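Local coordinates for uncharacterized protein MG027 (Mycoplasma genitalium, PDB 1Q8C) that is of unknown function but has an all-helical fold resembling that of NusB proteins, which in bacteria act in transcription antitermination, at residues Ala36-Gln40 and Val61-Glu66; Val21-Phe26 and Ala104-Cys108. All coordinates share one frame; numbering follows the deposited sequence.

Contact 1. Residues Ala36-Gln40 and Val61-Glu66; sequences AEVIQ and VKAFSE
Gln40 and Ser65 make the polar link between these two helical segments. The amide nitrogen NE2 of Gln40 donates to OG of Ser65 over 2.9 Å. The bond is bent, with an N-H...O angle of 146°, and the hydroxyl lies somewhat tilted from the amide plane. Ser65 sits where the backbones come closest: its CB lies 3.5 Å from the carbonyl O of Ala36. The methyl CB of Ala36 rests in turn against CG of Glu66, 4.0 Å away. On the inner side Ile39 splits its two branches. CD1 lies over CB and CA of Ser65. CG2 meets the edge of the Phe64 ring near its plane, 4.0 Å from CE2, and also touches CG1 of Val61.

The segments belong to helices 36-45 and 55-81 of the NusB-like helical fold. They run nearly antiparallel, at 150°, with their axes 8.5 Å apart. Helix 14-28 covers the apolar side, where Leu28 touches both Ile39 and Phe64.

Behind this first layer, the Ser65 hydroxyl is held by its own helix. OG lies between the backbone N and the carbonyl carbon (chi1 74°) and donates to O of Lys62 at 2.8 Å. That carbonyl also accepts from N of Glu66, on the same face of its plane. The hydroxyl therefore gives its proton to Lys62 and receives one from Gln40. On the exposed side, Lys62 runs past Gln40, its CD and CE alongside OE1 of Gln40. Its chain bends at the last torsion, and NZ of Lys62 forms a salt bridge with OE2 of Glu66 at 3.5 Å.

Contact 2. Residues Val21-Phe26 and Ala104-Cys108; sequences VVEFIF and AVVLC
Ala104 packs its methyl group directly against the backbone of segment 21-26. Its CB lies 3.7 Å from both O of Val22 and N of Phe26, two atoms joined by a hydrogen bond within their own helix. CB of Phe26 and CG2 of Ile25 touch the same methyl, each at 3.9 Å. The small residue lets the backbones come close here, with the CA atoms of Phe26 and Ala104 5.1 Å apart.

One turn further along, Cys108 continues the tight part. Its CB is met by CG2 of Val22 at 3.8 Å and by CD1 of Ile25. Ile25 reaches both small residues because its branches diverge: CG2 stands anti to the backbone N and lies on Ala104, while CG1 (chi1 -69°) carries CD1 to Cys108. The thiol sulfur SG extends to CG1 of Val21, 3.9 Å away. At the edge of this close packing CG1 of Val22 meets CG2 of Val105, the two side chains lying askew.

This is apolar packing of helix 14-28 against helix 100-116 in the core of the NusB-like helical bundle. The segments cross steeply, at 119°, with 8.6 Å between their axes. Val105 points away from segment 21-26 at its CB and also packs on Ala127, Ile130 and Met131 of helix 120-133.

The looser side is at Leu107 and Phe26. CD1 of Leu107 lies 4.4 Å from CG2 of Ile25, and Leu107 also touches Phe71 and Ile75 of helix 55-81. The partly exposed end is at Phe26, whose ring meets Phe30 edge-to-face.

Contacts 1 and 2 lie with their centres about 12 Å apart and touch directly. Helix 14-28 joins them, packing on helix 100-116 in contact 2 and on both helices of contact 1. Phe64 CE1 lies 3.6 Å from Ile25 CG2. Phe24 turns to contact 1: its CE2 is 3.7 Å from Val61 CG1, and its CZ is 3.5 Å from Ile39 O. The centre of contact 2 lies about 4 Å, and that of contact 1 about 13 Å, from the centre of the chain. A bound sodium ion lies beside contact 1, about 3 Å from the Glu66 side chain, whereas the side chain of Val21 in contact 2 is about 9 Å from a sodium ion.

Contact 1. Residues Ala36-Gln40 and Val61-Glu66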
loop_
_atom_site.group_PDB
_atom_site.type_symbol
_atom_site.label_atom_id
_atom_site.label_comp_id
_atom_site.label_asym_id
_atom_site.label_seq_id
_atom_site.Cartn_x
_atom_site.Cartn_y
_atom_site.Cartn_z
ATOM N N ALA A 36 14.066 7.533 5.198
ATOM C CA ALA A 36 13.266 6.541 5.927
ATOM C C ALA A 36 12.852 6.959 7.333
ATOM O O ALA A 36 11.673 6.835 7.697
ATOM C CB ALA A 36 14.008 5.178 5.976
ATOM N N GLU A 37 13.797 7.453 8.133
ATOM C CA GLU A 37 13.457 7.819 9.503
ATOM C C GLU A 37 12.573 9.068 9.542
ATOM O O GLU A 37 11.727 9.198 10.405
ATOM C CB GLU A 37 14.709 7.976 10.361
ATOM C CG GLU A 37 15.328 6.610 10.670
ATOM C CD GLU A 37 16.366 6.669 11.785
ATOM O OE1 GLU A 37 17.526 7.069 11.500
ATOM O OE2 GLU A 37 16.008 6.322 12.942
ATOM N N VAL A 38 12.732 9.943 8.560
ATOM C CA VAL A 38 11.872 11.105 8.422
ATOM C C VAL A 38 10.401 10.697 8.201
ATOM O O VAL A 38 9.531 11.251 8.847
ATOM C CB VAL A 38 12.402 12.053 7.316
ATOM C CG1 VAL A 38 11.381 13.125 6.953
ATOM C CG2 VAL A 38 13.724 12.692 7.790
ATOM N N ILE A 39 10.136 9.718 7.334
ATOM C CA ILE A 39 8.775 9.259 7.073
ATOM C C ILE A 39 8.168 8.634 8.330
ATOM O O ILE A 39 7.005 8.899 8.675
ATOM C CB ILE A 39 8.748 8.221 5.949
ATOM C CG1 ILE A 39 9.145 8.834 4.600
ATOM C CG2 ILE A 39 7.338 7.675 5.807
ATOM C CD1 ILE A 39 9.669 7.782 3.581
ATOM N N GLN A 40 8.962 7.780 8.982
ATOM C CA GLN A 40 8.609 7.180 10.264
ATOM C C GLN A 40 8.275 8.264 11.305
ATOM O O GLN A 40 7.285 8.128 11.987
ATOM C CB GLN A 40 9.725 6.244 10.761
ATOM C CG GLN A 40 10.008 5.036 9.821
ATOM C CD GLN A 40 11.254 4.231 10.199
ATOM O OE1 GLN A 40 11.497 3.982 11.378
ATOM N NE2 GLN A 40 12.038 3.823 9.197
ATOM N N VAL A 61 4.524 1.119 8.013
ATOM C CA VAL A 61 5.105 2.369 7.541
ATOM C C VAL A 61 6.633 2.322 7.557
ATOM O O VAL A 61 7.301 2.968 6.759
ATOM C CB VAL A 61 4.593 3.536 8.394
ATOM C CG1 VAL A 61 5.440 4.820 8.176
ATOM C CG2 VAL A 61 3.114 3.754 8.083
ATOM N N LYS A 62 7.171 1.542 8.471
ATOM C CA LYS A 62 8.592 1.335 8.577
ATOM C C LYS A 62 9.088 0.508 7.370
ATOM O O LYS A 62 10.101 0.847 6.768
ATOM C CB LYS A 62 8.931 0.673 9.931
ATOM C CG LYS A 62 10.378 0.141 10.081
ATOM C CD LYS A 62 10.839 0.045 11.554
ATOM C CE LYS A 62 12.374 0.131 11.699
ATOM N NZ LYS A 62 13.104 -1.154 11.480
ATOM N N ALA A 63 8.384 -0.562 7.030
ATOM C CA ALA A 63 8.722 -1.381 5.871
ATOM C C ALA A 63 8.614 -0.544 4.586
ATOM O O ALA A 63 9.484 -0.625 3.709
ATOM C CB ALA A 63 7.816 -2.587 5.816
ATOM N N PHE A 64 7.553 0.260 4.495
ATOM C CA PHE A 64 7.327 1.196 3.378
ATOM C C PHE A 64 8.495 2.193 3.222
ATOM O O PHE A 64 8.985 2.427 2.118
ATOM C CB PHE A 64 6.030 1.988 3.620
ATOM C CG PHE A 64 5.909 3.219 2.790
ATOM C CD1 PHE A 64 5.520 3.146 1.466
ATOM C CD2 PHE A 64 6.202 4.449 3.321
ATOM C CE1 PHE A 64 5.434 4.288 0.708
ATOM C CE2 PHE A 64 6.121 5.594 2.564
ATOM C CZ PHE A 64 5.735 5.519 1.270
ATOM N N SER A 65 8.904 2.794 4.349
ATOM C CA SER A 65 9.940 3.825 4.369
ATOM C C SER A 65 11.286 3.292 3.895
ATOM O O SER A 65 12.063 4.019 3.306
ATOM C CB SER A 65 10.093 4.434 5.764
ATOM O OG SER A 65 10.748 3.541 6.657
ATOM N N GLU A 66 11.537 2.021 4.141
ATOM C CA GLU A 66 12.815 1.417 3.862
ATOM C C GLU A 66 12.878 0.719 2.496
ATOM O O GLU A 66 13.967 0.401 2.007
ATOM C CB GLU A 66 13.154 0.460 5.002
ATOM C CG GLU A 66 13.364 1.209 6.334
ATOM C CD GLU A 66 13.568 0.290 7.532
ATOM O OE1 GLU A 66 13.357 -0.935 7.359
ATOM O OE2 GLU A 66 13.941 0.795 8.642
#

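Contact 2. Residues Val21-Phe26 and Ala104-Cys108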
loop_
_atom_site.group_PDB
_atom_site.type_symbol
_atom_site.label_atom_id
_atom_site.label_comp_id
_atom_site.label_asym_id
_atom_site.label_seq_id
_atom_site.Cartn_x
_atom_site.Cartn_y
_atom_site.Cartn_z
ATOM N N VAL A 21 -2.992 4.043 6.870
ATOM C CA VAL A 21 -1.671 3.946 6.263
ATOM C C VAL A 21 -1.742 4.400 4.800
ATOM O O VAL A 21 -0.921 5.195 4.325
ATOM C CB VAL A 21 -1.149 2.522 6.404
ATOM C CG1 VAL A 21 0.225 2.394 5.806
ATOM C CG2 VAL A 21 -1.103 2.141 7.904
ATOM N N VAL A 22 -2.756 3.922 4.089
ATOM C CA VAL A 22 -2.959 4.298 2.695
ATOM C C VAL A 22 -3.037 5.821 2.514
ATOM O O VAL A 22 -2.388 6.403 1.635
ATOM C CB VAL A 22 -4.242 3.655 2.153
ATOM C CG1 VAL A 22 -4.647 4.290 0.816
ATOM C CG2 VAL A 22 -4.048 2.146 1.975
ATOM N N GLU A 23 -3.839 6.471 3.338
ATOM C CA GLU A 23 -4.013 7.916 3.234
ATOM C C GLU A 23 -2.685 8.614 3.505
ATOM O O GLU A 23 -2.339 9.575 2.834
ATOM C CB GLU A 23 -5.100 8.427 4.187
ATOM C CG GLU A 23 -6.252 9.168 3.521
ATOM C CD GLU A 23 -5.882 9.918 2.241
ATOM O OE1 GLU A 23 -5.725 11.167 2.310
ATOM O OE2 GLU A 23 -5.772 9.267 1.154
ATOM N N PHE A 24 -1.940 8.091 4.473
ATOM C CA PHE A 24 -0.621 8.627 4.810
ATOM C C PHE A 24 0.356 8.539 3.621
ATOM O O PHE A 24 0.956 9.537 3.209
ATOM C CB PHE A 24 -0.070 7.861 6.010
ATOM C CG PHE A 24 1.312 8.248 6.386
ATOM C CD1 PHE A 24 1.582 9.486 6.931
ATOM C CD2 PHE A 24 2.359 7.349 6.210
ATOM C CE1 PHE A 24 2.899 9.836 7.274
ATOM C CE2 PHE A 24 3.643 7.671 6.552
ATOM C CZ PHE A 24 3.917 8.927 7.083
ATOM N N ILE A 25 0.496 7.330 3.081
ATOM C CA ILE A 25 1.383 7.054 1.964
ATOM C C ILE A 25 0.976 8.002 0.828
ATOM O O ILE A 25 1.813 8.710 0.283
ATOM C CB ILE A 25 1.267 5.573 1.516
ATOM C CG1 ILE A 25 1.840 4.621 2.570
ATOM C CG2 ILE A 25 1.998 5.378 0.203
ATOM C CD1 ILE A 25 1.515 3.156 2.330
ATOM N N PHE A 26 -0.323 8.047 0.532
ATOM C CA PHE A 26 -0.883 8.907 -0.511
ATOM C C PHE A 26 -0.401 10.347 -0.419
ATOM O O PHE A 26 -0.065 10.949 -1.441
ATOM C CB PHE A 26 -2.421 8.931 -0.446
ATOM C CG PHE A 26 -3.055 9.807 -1.488
ATOM C CD1 PHE A 26 -2.779 9.606 -2.828
ATOM C CD2 PHE A 26 -3.934 10.828 -1.132
ATOM C CE1 PHE A 26 -3.361 10.403 -3.809
ATOM C CE2 PHE A 26 -4.528 11.630 -2.099
ATOM C CZ PHE A 26 -4.242 11.417 -3.448
ATOM N N ALA A 104 -0.899 4.086 -3.847
ATOM C CA ALA A 104 -0.744 4.117 -2.387
ATOM C C ALA A 104 -1.347 2.864 -1.759
ATOM O O ALA A 104 -0.818 2.325 -0.788
ATOM C CB ALA A 104 -1.399 5.387 -1.807
ATOM N N VAL A 105 -2.466 2.416 -2.330
ATOM C CA VAL A 105 -3.097 1.167 -1.928
ATOM C C VAL A 105 -2.178 -0.035 -2.217
ATOM O O VAL A 105 -2.039 -0.919 -1.377
ATOM C CB VAL A 105 -4.431 0.936 -2.655
ATOM C CG1 VAL A 105 -4.927 -0.504 -2.407
ATOM C CG2 VAL A 105 -5.466 1.966 -2.227
ATOM N N VAL A 106 -1.556 -0.069 -3.392
ATOM C CA VAL A 106 -0.659 -1.175 -3.738
ATOM C C VAL A 106 0.616 -1.144 -2.856
ATOM O O VAL A 106 1.067 -2.172 -2.392
ATOM C CB VAL A 106 -0.255 -1.174 -5.228
ATOM C CG1 VAL A 106 0.835 -2.223 -5.477
ATOM C CG2 VAL A 106 -1.461 -1.478 -6.127
ATOM N N LEU A 107 1.199 0.020 -2.636
ATOM C CA LEU A 107 2.386 0.098 -1.776
ATOM C C LEU A 107 2.091 -0.312 -0.341
ATOM O O LEU A 107 2.980 -0.795 0.354
ATOM C CB LEU A 107 2.963 1.507 -1.788
ATOM C CG LEU A 107 3.630 1.842 -3.116
ATOM C CD1 LEU A 107 3.784 3.339 -3.251
ATOM C CD2 LEU A 107 4.964 1.139 -3.209
ATOM N N CYS A 108 0.856 -0.129 0.112
ATOM C CA CYS A 108 0.513 -0.499 1.486
ATOM C C CYS A 108 0.512 -2.014 1.616
ATOM O O CYS A 108 1.015 -2.552 2.590
ATOM C CB CYS A 108 -0.828 0.119 1.916
ATOM S SG CYS A 108 -1.409 -0.325 3.600
#